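Local coordinates for F5/8 type C domain protein (Bacteroides ovatus, PDB 4ZRX) that probably hydrolyses alpha-L-fucosides, using a TIM-barrel-type catalytic domain joined to an F5/8 type C domain, to release L-fucose from glycans, at residues A[36-40]-A[282-286]; A[53-57]-A[330-334]; A[59-63]-A[97-101]; A[217-222]-A[246-250]. All blocks are in the same frame, centred on the assembly; numbering follows the deposited sequence.

Contact 1 (A[36-40]-A[282-286]); sequences QYAWQ and WYPSE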
# COMPACT_ATOMS: atom_id res chain seq x y z
N GLN A 36 -0.36 -11.93 -17.70
CA GLN A 36 0.46 -11.28 -16.67
C GLN A 36 0.98 -9.95 -17.12
O GLN A 36 1.11 -9.03 -16.31
CB GLN A 36 1.60 -12.18 -16.28
CG GLN A 36 1.19 -13.39 -15.48
CD GLN A 36 2.40 -14.26 -15.24
OE1 GLN A 36 3.09 -14.66 -16.21
NE2 GLN A 36 2.70 -14.56 -14.00
N TYR A 37 1.32 -9.84 -18.39
CA TYR A 37 1.83 -8.59 -18.93
C TYR A 37 0.77 -7.56 -18.96
O TYR A 37 0.98 -6.42 -18.53
CB TYR A 37 2.39 -8.85 -20.33
CG TYR A 37 3.10 -7.71 -20.93
CD1 TYR A 37 4.35 -7.34 -20.48
CD2 TYR A 37 2.55 -6.99 -21.93
CE1 TYR A 37 5.01 -6.25 -21.08
CE2 TYR A 37 3.23 -5.95 -22.53
CZ TYR A 37 4.44 -5.62 -22.12
OH TYR A 37 5.08 -4.55 -22.65
N ALA A 38 -0.43 -7.95 -19.41
CA ALA A 38 -1.57 -7.02 -19.41
C ALA A 38 -1.91 -6.56 -17.98
O ALA A 38 -2.20 -5.39 -17.71
CB ALA A 38 -2.79 -7.68 -20.08
N TRP A 39 -1.86 -7.48 -17.03
CA TRP A 39 -2.11 -7.13 -15.63
C TRP A 39 -1.15 -6.06 -15.15
O TRP A 39 -1.56 -5.07 -14.54
CB TRP A 39 -2.04 -8.42 -14.80
CG TRP A 39 -2.07 -8.17 -13.31
CD1 TRP A 39 -3.15 -8.03 -12.48
CD2 TRP A 39 -0.93 -8.05 -12.49
NE1 TRP A 39 -2.74 -7.80 -11.19
CE2 TRP A 39 -1.38 -7.77 -11.18
CE3 TRP A 39 0.43 -8.06 -12.76
CZ2 TRP A 39 -0.47 -7.58 -10.11
CZ3 TRP A 39 1.32 -7.88 -11.70
CH2 TRP A 39 0.84 -7.63 -10.40
N GLN A 40 0.12 -6.25 -15.47
CA GLN A 40 1.19 -5.36 -15.05
C GLN A 40 0.93 -3.93 -15.57
O GLN A 40 1.16 -2.95 -14.89
CB GLN A 40 2.53 -5.85 -15.61
CG GLN A 40 3.74 -5.20 -15.02
CD GLN A 40 4.16 -5.85 -13.74
OE1 GLN A 40 4.62 -6.96 -13.76
NE2 GLN A 40 3.98 -5.17 -12.61
N TRP A 282 7.84 -16.58 -13.25
CA TRP A 282 7.41 -15.19 -13.45
C TRP A 282 6.18 -15.03 -12.56
O TRP A 282 5.08 -15.61 -12.79
CB TRP A 282 7.09 -14.82 -14.91
CG TRP A 282 6.89 -13.33 -15.00
CD1 TRP A 282 5.75 -12.65 -14.79
CD2 TRP A 282 7.90 -12.33 -15.19
NE1 TRP A 282 5.97 -11.31 -14.79
CE2 TRP A 282 7.28 -11.08 -15.09
CE3 TRP A 282 9.27 -12.38 -15.46
CZ2 TRP A 282 7.97 -9.87 -15.27
CZ3 TRP A 282 9.97 -11.17 -15.63
CH2 TRP A 282 9.29 -9.93 -15.55
N TYR A 283 6.35 -14.27 -11.48
CA TYR A 283 5.34 -14.26 -10.39
C TYR A 283 5.46 -12.90 -9.78
O TYR A 283 6.17 -12.70 -8.81
CB TYR A 283 5.67 -15.39 -9.44
CG TYR A 283 4.66 -15.75 -8.36
CD1 TYR A 283 3.27 -15.71 -8.60
CD2 TYR A 283 5.10 -16.24 -7.13
CE1 TYR A 283 2.36 -16.03 -7.62
CE2 TYR A 283 4.16 -16.58 -6.12
CZ TYR A 283 2.80 -16.51 -6.40
OH TYR A 283 1.88 -16.92 -5.43
N PRO A 284 4.77 -11.93 -10.36
CA PRO A 284 5.02 -10.54 -10.05
C PRO A 284 4.21 -10.01 -8.90
O PRO A 284 3.11 -10.44 -8.68
CB PRO A 284 4.63 -9.82 -11.34
CG PRO A 284 3.49 -10.63 -11.87
CD PRO A 284 3.95 -12.04 -11.60
N SER A 285 4.81 -9.06 -8.21
CA SER A 285 4.32 -8.50 -6.95
C SER A 285 3.14 -7.57 -7.09
O SER A 285 3.17 -6.69 -7.95
CB SER A 285 5.48 -7.70 -6.34
OG SER A 285 5.08 -7.04 -5.17
N GLU A 286 2.14 -7.74 -6.21
CA GLU A 286 1.04 -6.85 -6.07
C GLU A 286 1.03 -6.33 -4.65
O GLU A 286 1.01 -7.10 -3.67
CB GLU A 286 -0.25 -7.61 -6.38
CG GLU A 286 -1.50 -6.75 -6.49
CD GLU A 286 -2.74 -7.65 -6.64
OE1 GLU A 286 -3.07 -8.39 -5.69
OE2 GLU A 286 -3.35 -7.66 -7.73
O HOH W 1 3.99 -9.23 -15.19
O HOH W 2 4.85 -6.49 -10.18
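W39 drives its indole from helix 34-42 against P284 and the backbone beside it. The helix lies in the TIM-barrel-type domain just before strand 44-48. W39 also touches V216 and V324, at the starts of two barrel strands, so the helix lies across the N-terminal end of the barrel beside strand 279-290.

The dense part centres on the indole of W39. With CG anti to the backbone N (chi1 171°), W39 carries its six-membered ring to the 282-286 segment, where CZ3 meets P284 CG at 3.5 Å. The rim of the ring runs on past the main chain: CH2 lies 3.5 Å from S285 O, close to the ring plane, and CZ2 lies 3.7 Å from E286 CB. A large flat side chain suits this position because one ring can touch proline, main chain and glutamate in turn. E286 turns its own OE1 to W183. Beside this packing Q36 gives a direct bond, NE2 to W282 O at 2.9 Å, with the oxygen near the amide plane but the donor well above the carbonyl plane; NE2 also reaches D223 O.

The looser flank is buried but wet. Q40, bent at chi2, brushes P284 CB with OE1 and otherwise works through waters, a glutamine being able to give and take at once. One water accepts a hydrogen bond from Q40 NE2 and donates one to S285 O. A second donates to Q36 O and to Q40 OE1 (2.8 Å) and accepts the indole N-H of W282, NE1, at 2.9 Å.

Contact 2 (A[53-57]-A[330-334]); sequences NTFTG and PPDRR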
# COMPACT_ATOMS: atom_id res chain seq x y z
N ASN A 53 -19.58 -7.56 7.07
CA ASN A 53 -18.66 -6.91 8.01
C ASN A 53 -18.84 -5.40 8.03
O ASN A 53 -18.57 -4.74 9.06
CB ASN A 53 -17.21 -7.19 7.68
CG ASN A 53 -16.78 -8.60 7.91
OD1 ASN A 53 -17.52 -9.46 8.37
ND2 ASN A 53 -15.55 -8.84 7.57
N THR A 54 -19.27 -4.83 6.90
CA THR A 54 -19.53 -3.41 6.85
C THR A 54 -20.60 -3.01 7.88
O THR A 54 -20.57 -1.90 8.42
CB THR A 54 -20.04 -3.02 5.44
OG1 THR A 54 -19.13 -3.50 4.45
CG2 THR A 54 -20.24 -1.52 5.30
N PHE A 55 -21.54 -3.93 8.13
CA PHE A 55 -22.69 -3.69 9.00
C PHE A 55 -22.48 -4.12 10.44
O PHE A 55 -23.22 -3.67 11.33
CB PHE A 55 -23.96 -4.29 8.40
CG PHE A 55 -24.29 -3.65 7.10
CD1 PHE A 55 -25.05 -2.50 7.04
CD2 PHE A 55 -23.71 -4.13 5.93
CE1 PHE A 55 -25.30 -1.85 5.82
CE2 PHE A 55 -23.91 -3.47 4.73
CZ PHE A 55 -24.70 -2.33 4.67
N THR A 56 -21.51 -5.00 10.68
CA THR A 56 -21.21 -5.40 12.04
C THR A 56 -20.06 -4.63 12.69
O THR A 56 -19.89 -4.68 13.91
CB THR A 56 -20.81 -6.89 12.09
OG1 THR A 56 -19.64 -7.12 11.28
CG2 THR A 56 -21.92 -7.73 11.63
N GLY A 57 -19.25 -3.98 11.87
CA GLY A 57 -18.07 -3.28 12.32
C GLY A 57 -16.87 -4.17 12.54
O GLY A 57 -15.93 -3.75 13.14
N PRO A 330 -13.34 1.28 0.97
CA PRO A 330 -14.51 0.46 1.37
C PRO A 330 -15.82 1.22 1.32
O PRO A 330 -15.94 2.20 2.04
CB PRO A 330 -14.21 0.12 2.80
CG PRO A 330 -13.36 1.26 3.29
CD PRO A 330 -12.61 1.80 2.13
N PRO A 331 -16.82 0.73 0.59
CA PRO A 331 -18.14 1.36 0.66
C PRO A 331 -18.73 1.24 2.06
O PRO A 331 -18.49 0.26 2.77
CB PRO A 331 -18.95 0.61 -0.38
CG PRO A 331 -17.93 0.09 -1.35
CD PRO A 331 -16.76 -0.31 -0.45
N ASP A 332 -19.52 2.23 2.45
CA ASP A 332 -20.07 2.32 3.78
C ASP A 332 -21.47 1.66 3.93
O ASP A 332 -21.90 0.88 3.05
CB ASP A 332 -20.07 3.80 4.18
CG ASP A 332 -21.08 4.63 3.46
OD1 ASP A 332 -21.92 4.13 2.69
OD2 ASP A 332 -21.03 5.87 3.73
N ARG A 333 -22.15 1.94 5.06
CA ARG A 333 -23.46 1.30 5.32
C ARG A 333 -24.59 1.89 4.47
O ARG A 333 -25.68 1.30 4.40
CB ARG A 333 -23.81 1.35 6.79
CG ARG A 333 -22.87 0.56 7.63
CD ARG A 333 -23.31 0.51 9.09
NE ARG A 333 -22.27 -0.11 9.90
CZ ARG A 333 -22.29 -0.22 11.22
NH1 ARG A 333 -23.36 0.22 11.90
NH2 ARG A 333 -21.25 -0.77 11.85
N ARG A 334 -24.34 3.01 3.80
CA ARG A 334 -25.25 3.49 2.74
C ARG A 334 -25.06 2.70 1.46
O ARG A 334 -25.88 2.74 0.55
CB ARG A 334 -25.01 4.97 2.45
CG ARG A 334 -25.23 5.82 3.66
CD ARG A 334 -24.86 7.26 3.35
NE ARG A 334 -23.41 7.41 3.22
CZ ARG A 334 -22.77 8.51 2.83
NH1 ARG A 334 -23.40 9.64 2.59
NH2 ARG A 334 -21.46 8.48 2.73
O HOH W 3 -17.06 -1.82 3.74
O HOH W 4 -18.80 -0.40 10.37
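T54 meets the 330-334 loop directly through CG2 and through water with OG1. CG2 packs 3.6 Å from P331 O, and OG1, which accepts from G51 N, donates to a water that donates to P331 O; a threonine offers both the methyl and the hydroxyl. Its carbonyl serves too: R333 NE binds T54 O at 2.9 Å, in the carbonyl plane and on a lone pair, and a second water joins T54 O to R333 NH2.

F55 comes next. Its ring runs alongside R333 in the opposite direction, with CD1 3.8 Å from R333 CG and CE1 3.7 Å from R333 CB, while R333 O sits at the ring edge, 3.5 Å from CE1. Replacing F55 with an alanine would probably strip the arginine's aliphatic stem of this apolar neighbour and leave F70 without the ring it meets. The carbonyl of F55 lies over the centre of the guanidinium face, 3.5 Å above its plane. R333 gets there because its chain is extended from CG to NE (chi2 -175°, chi3 -172°).

G57, the first residue past helix 52-56, has positive phi, which favours glycine, and packs beside R333 NH2. The contact joins the short helix 52-56, which follows strand 44-48, to the loop after the neighbouring strand 324-328. A cationic group set among carbonyls at a helix C-terminus is likely to be electrostatically favoured.

Contact 3 (A[59-63]-A[97-101]); sequences EWGDG and KHHDG. With EDO (1,2-ethanediol), chain D.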
# COMPACT_ATOMS: atom_id res chain seq x y z
N GLU A 59 -13.54 -6.52 11.24
CA GLU A 59 -12.62 -6.72 10.14
C GLU A 59 -12.70 -8.13 9.58
O GLU A 59 -12.56 -8.30 8.38
CB GLU A 59 -11.15 -6.39 10.54
CG GLU A 59 -10.91 -4.85 10.54
CD GLU A 59 -10.90 -4.32 9.09
OE1 GLU A 59 -9.95 -4.67 8.35
OE2 GLU A 59 -11.86 -3.59 8.72
N TRP A 60 -12.80 -9.12 10.46
CA TRP A 60 -13.05 -10.49 10.05
C TRP A 60 -14.36 -10.91 10.73
O TRP A 60 -14.49 -10.80 11.95
CB TRP A 60 -11.95 -11.45 10.48
CG TRP A 60 -10.71 -11.48 9.61
CD1 TRP A 60 -10.43 -10.69 8.56
CD2 TRP A 60 -9.58 -12.36 9.78
NE1 TRP A 60 -9.19 -11.02 8.04
CE2 TRP A 60 -8.66 -12.05 8.76
CE3 TRP A 60 -9.28 -13.37 10.69
CZ2 TRP A 60 -7.42 -12.72 8.63
CZ3 TRP A 60 -8.05 -14.05 10.55
CH2 TRP A 60 -7.14 -13.71 9.52
N GLY A 61 -15.29 -11.40 9.96
CA GLY A 61 -16.54 -11.98 10.53
C GLY A 61 -16.33 -13.42 10.91
O GLY A 61 -15.34 -14.06 10.52
N ASP A 62 -17.31 -13.98 11.63
CA ASP A 62 -17.12 -15.34 12.17
C ASP A 62 -18.00 -16.39 11.53
O ASP A 62 -17.94 -17.59 11.91
CB ASP A 62 -17.33 -15.32 13.68
CG ASP A 62 -18.76 -14.93 14.09
OD1 ASP A 62 -19.68 -14.73 13.23
OD2 ASP A 62 -18.98 -14.77 15.31
N GLY A 63 -18.86 -15.99 10.59
CA GLY A 63 -19.70 -16.96 9.87
C GLY A 63 -21.07 -17.18 10.55
O GLY A 63 -21.95 -17.79 9.99
N LYS A 97 -17.17 -12.65 -1.58
CA LYS A 97 -17.31 -13.44 -0.39
C LYS A 97 -16.02 -13.32 0.40
O LYS A 97 -14.95 -13.62 -0.10
CB LYS A 97 -17.54 -14.93 -0.69
CG LYS A 97 -17.90 -15.74 0.57
CD LYS A 97 -17.94 -17.25 0.26
CE LYS A 97 -16.61 -17.87 0.21
NZ LYS A 97 -16.64 -19.31 -0.06
N HIS A 98 -16.13 -12.80 1.63
CA HIS A 98 -15.00 -12.70 2.54
C HIS A 98 -15.00 -13.92 3.48
O HIS A 98 -15.69 -14.88 3.22
CB HIS A 98 -14.98 -11.33 3.24
CG HIS A 98 -13.62 -10.90 3.66
ND1 HIS A 98 -13.12 -11.13 4.92
CD2 HIS A 98 -12.63 -10.29 2.98
CE1 HIS A 98 -11.89 -10.69 5.00
NE2 HIS A 98 -11.54 -10.20 3.82
N HIS A 99 -14.11 -13.93 4.48
CA HIS A 99 -13.87 -15.16 5.30
C HIS A 99 -15.10 -15.64 6.03
O HIS A 99 -15.28 -16.84 6.26
CB HIS A 99 -12.77 -14.95 6.33
CG HIS A 99 -11.48 -14.42 5.75
ND1 HIS A 99 -11.00 -14.80 4.51
CD2 HIS A 99 -10.57 -13.56 6.26
CE1 HIS A 99 -9.85 -14.18 4.28
NE2 HIS A 99 -9.56 -13.43 5.33
N ASP A 100 -15.95 -14.68 6.34
CA ASP A 100 -17.26 -14.94 6.99
C ASP A 100 -18.22 -15.76 6.15
O ASP A 100 -19.16 -16.36 6.68
CB ASP A 100 -17.89 -13.61 7.38
CG ASP A 100 -18.12 -12.73 6.21
OD1 ASP A 100 -19.19 -12.91 5.62
OD2 ASP A 100 -17.23 -11.90 5.87
N GLY A 101 -18.01 -15.81 4.84
CA GLY A 101 -18.78 -16.70 3.99
C GLY A 101 -20.06 -16.15 3.43
O GLY A 101 -20.76 -16.86 2.66
C1 EDO D . -7.94 -9.11 2.04
O1 EDO D . -9.01 -8.98 2.97
C2 EDO D . -6.75 -8.35 2.59
O2 EDO D . -6.47 -8.81 3.92
O HOH W 5 -14.84 -11.77 7.11
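H99 points the edge of its imidazole at the face of the W60 five-membered ring, a T-shaped pair with centroids 4.6 Å apart and planes at 88°. CD2 lies 3.4 Å from W60 NE1, while H99 ND1 is tied to S146 OG. H98 meets the same indole obliquely, its CE1 3.8 Å from W60 CD1 and also over the face of H99, completing an aromatic cluster.

Both histidines belong to the KHHDG sequence of family 29 fucosidases at the end of strand 91-97; W60 comes from the loop after helix 52-56, and the cluster probably lines the sugar pocket. An ethanediol, probably from the crystallisation liquor, bonds through O1 to H98 NE2 (2.9 Å), and to H49 and E230. H98 ND1 meets a water that also binds G61 N and D100 OD2, while D100 OD1 accepts from F102 N. A phenylalanine in place of H98 would probably leave this water and the diol hydroxyl without a ring nitrogen.

In the type I turn from H98 to G101, D100 sets CB 3.8 Å from G61 CA, leaving no room for a side chain at G61. G63 CA points a C-H at D100 O, 3.3 Å away.

Contact 4 (A[217-222]-A[246-250]); sequences MAIMGD and PGIYA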
# COMPACT_ATOMS: atom_id res chain seq x y z
N MSE A 217 -4.91 -15.48 -11.81
CA MSE A 217 -5.20 -16.06 -10.49
C MSE A 217 -4.16 -15.57 -9.52
O MSE A 217 -2.97 -15.80 -9.67
CB MSE A 217 -5.20 -17.60 -10.57
CG MSE A 217 -5.66 -18.27 -9.29
SE MSE A 217 -5.75 -20.15 -9.68
CE MSE A 217 -5.69 -21.05 -7.98
N ALA A 218 -4.61 -14.79 -8.52
CA ALA A 218 -3.74 -14.05 -7.61
C ALA A 218 -3.71 -14.56 -6.17
O ALA A 218 -4.71 -15.03 -5.63
CB ALA A 218 -4.19 -12.61 -7.60
N ILE A 219 -2.51 -14.45 -5.58
CA ILE A 219 -2.19 -14.65 -4.17
C ILE A 219 -2.02 -16.15 -3.97
O ILE A 219 -0.88 -16.65 -4.06
CB ILE A 219 -3.17 -13.99 -3.19
CG1 ILE A 219 -3.52 -12.57 -3.63
CG2 ILE A 219 -2.65 -14.10 -1.77
CD1 ILE A 219 -2.34 -11.57 -3.79
N MSE A 220 -3.10 -16.89 -3.72
CA MSE A 220 -3.05 -18.37 -3.80
C MSE A 220 -3.34 -18.65 -5.26
O MSE A 220 -4.46 -18.98 -5.68
CB MSE A 220 -4.05 -19.05 -2.86
CG MSE A 220 -3.81 -18.81 -1.41
SE MSE A 220 -2.03 -19.29 -0.80
CE MSE A 220 -2.14 -21.14 -1.16
N GLY A 221 -2.31 -18.41 -6.04
CA GLY A 221 -2.35 -18.45 -7.51
C GLY A 221 -0.91 -18.42 -7.99
O GLY A 221 -0.01 -18.09 -7.24
N ASP A 222 -0.65 -18.77 -9.25
CA ASP A 222 0.70 -18.63 -9.78
C ASP A 222 0.84 -17.51 -10.78
O ASP A 222 1.94 -17.34 -11.37
CB ASP A 222 1.21 -19.96 -10.41
CG ASP A 222 0.38 -20.43 -11.56
OD1 ASP A 222 -0.51 -19.73 -12.09
OD2 ASP A 222 0.72 -21.62 -11.97
N PRO A 246 4.95 -20.47 -6.01
CA PRO A 246 3.53 -20.25 -5.72
C PRO A 246 2.96 -21.23 -4.73
O PRO A 246 3.19 -22.45 -4.86
CB PRO A 246 2.87 -20.35 -7.10
CG PRO A 246 3.89 -19.79 -7.98
CD PRO A 246 5.22 -20.31 -7.44
N GLY A 247 2.22 -20.70 -3.76
CA GLY A 247 1.71 -21.49 -2.65
C GLY A 247 0.74 -22.60 -3.05
O GLY A 247 0.51 -23.54 -2.30
N ILE A 248 0.16 -22.48 -4.24
CA ILE A 248 -0.79 -23.46 -4.71
C ILE A 248 -0.15 -24.78 -5.15
O ILE A 248 -0.88 -25.73 -5.41
CB ILE A 248 -1.66 -22.93 -5.84
CG1 ILE A 248 -0.81 -22.43 -7.02
CG2 ILE A 248 -2.62 -21.86 -5.29
CD1 ILE A 248 -1.56 -22.40 -8.27
N TYR A 249 1.17 -24.81 -5.29
CA TYR A 249 1.84 -26.00 -5.75
C TYR A 249 2.15 -26.84 -4.53
O TYR A 249 2.57 -26.32 -3.50
CB TYR A 249 3.14 -25.66 -6.46
CG TYR A 249 3.01 -24.84 -7.71
CD1 TYR A 249 1.80 -24.69 -8.40
CD2 TYR A 249 4.11 -24.23 -8.23
CE1 TYR A 249 1.74 -23.90 -9.56
CE2 TYR A 249 4.05 -23.48 -9.36
CZ TYR A 249 2.89 -23.32 -10.02
OH TYR A 249 2.90 -22.59 -11.17
N ALA A 250 1.96 -28.15 -4.65
CA ALA A 250 2.18 -29.02 -3.50
C ALA A 250 3.62 -28.91 -2.98
O ALA A 250 3.86 -28.97 -1.79
CB ALA A 250 1.90 -30.48 -3.92
O HOH W 6 1.10 -18.25 -2.84
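M220, at the centre of an inverse gamma turn that ends strand 216-219, faces I248 within the type I turn P246 to Y249, their CA atoms 5.6 Å apart.

I248 is the wedge. Its CG1 stands between the backbone N and the carbonyl carbon (chi1 56°), which turns CG2 onto the main chain opposite, 3.3 Å from M220 C, and sends CD1 on toward D222 N. A branched aliphatic residue is suited to this, CG2 meeting M220 and CD1 the G221-D222 peptide. The selenomethionine M217 reaches the same methyl tip to tip, CE to I248 CG2 at 4.2 Å. The other selenomethionine, M220, is bent at chi2 and chi3 and curls its CE to 3.7 Å from G247 C; a CB on G247 would crowd that methyl. G221 is likewise confined, since a side chain there would run into M217 O.

At the far end the contact turns polar. Y249 OH donates to D222 OD2 at 2.5 Å, a short bond to the anti lone pair, with carboxylate and phenol planes almost perpendicular (81°). OD1 is salt-bridged to K10, so the two oxygens have separate partners. P246 packs between D222 and the Y249 ring, with CG 3.6 Å from D222 CB and its CB over one face of the ring. A water links I219 O to G247 N.

The 217-222 segment thus packs against the turn before helix 252-259 as it leaves the C-terminal end of the parallel barrel strand 216-219, the end that carries the active site in TIM-barrel enzymes.

Overall arrangement
All four contacts lie in the fucosidase domain and form two pairs. Contacts 1 and 4, centres 13 Å apart, share the barrel sheet through strands 279-290 and 216-219 and touch through Y283, whose hydroxyl probably bonds to G221 O. Contacts 2 and 3 are also 13 Å apart and meet at N53 on helix 52-56, which packs on the loops 59-63 and 97-101. The pairs do not touch: centres lie 21 Å (contacts 3 and 4) to 31 Å (contacts 1 and 2) apart. Along the chain contacts 1 and 2 interlock, and both enclose contact 3 and then contact 4. Contacts 1 and 2 bring early and late segments together, consistent with the barrel closing where strand 44-48 pairs with 324-328.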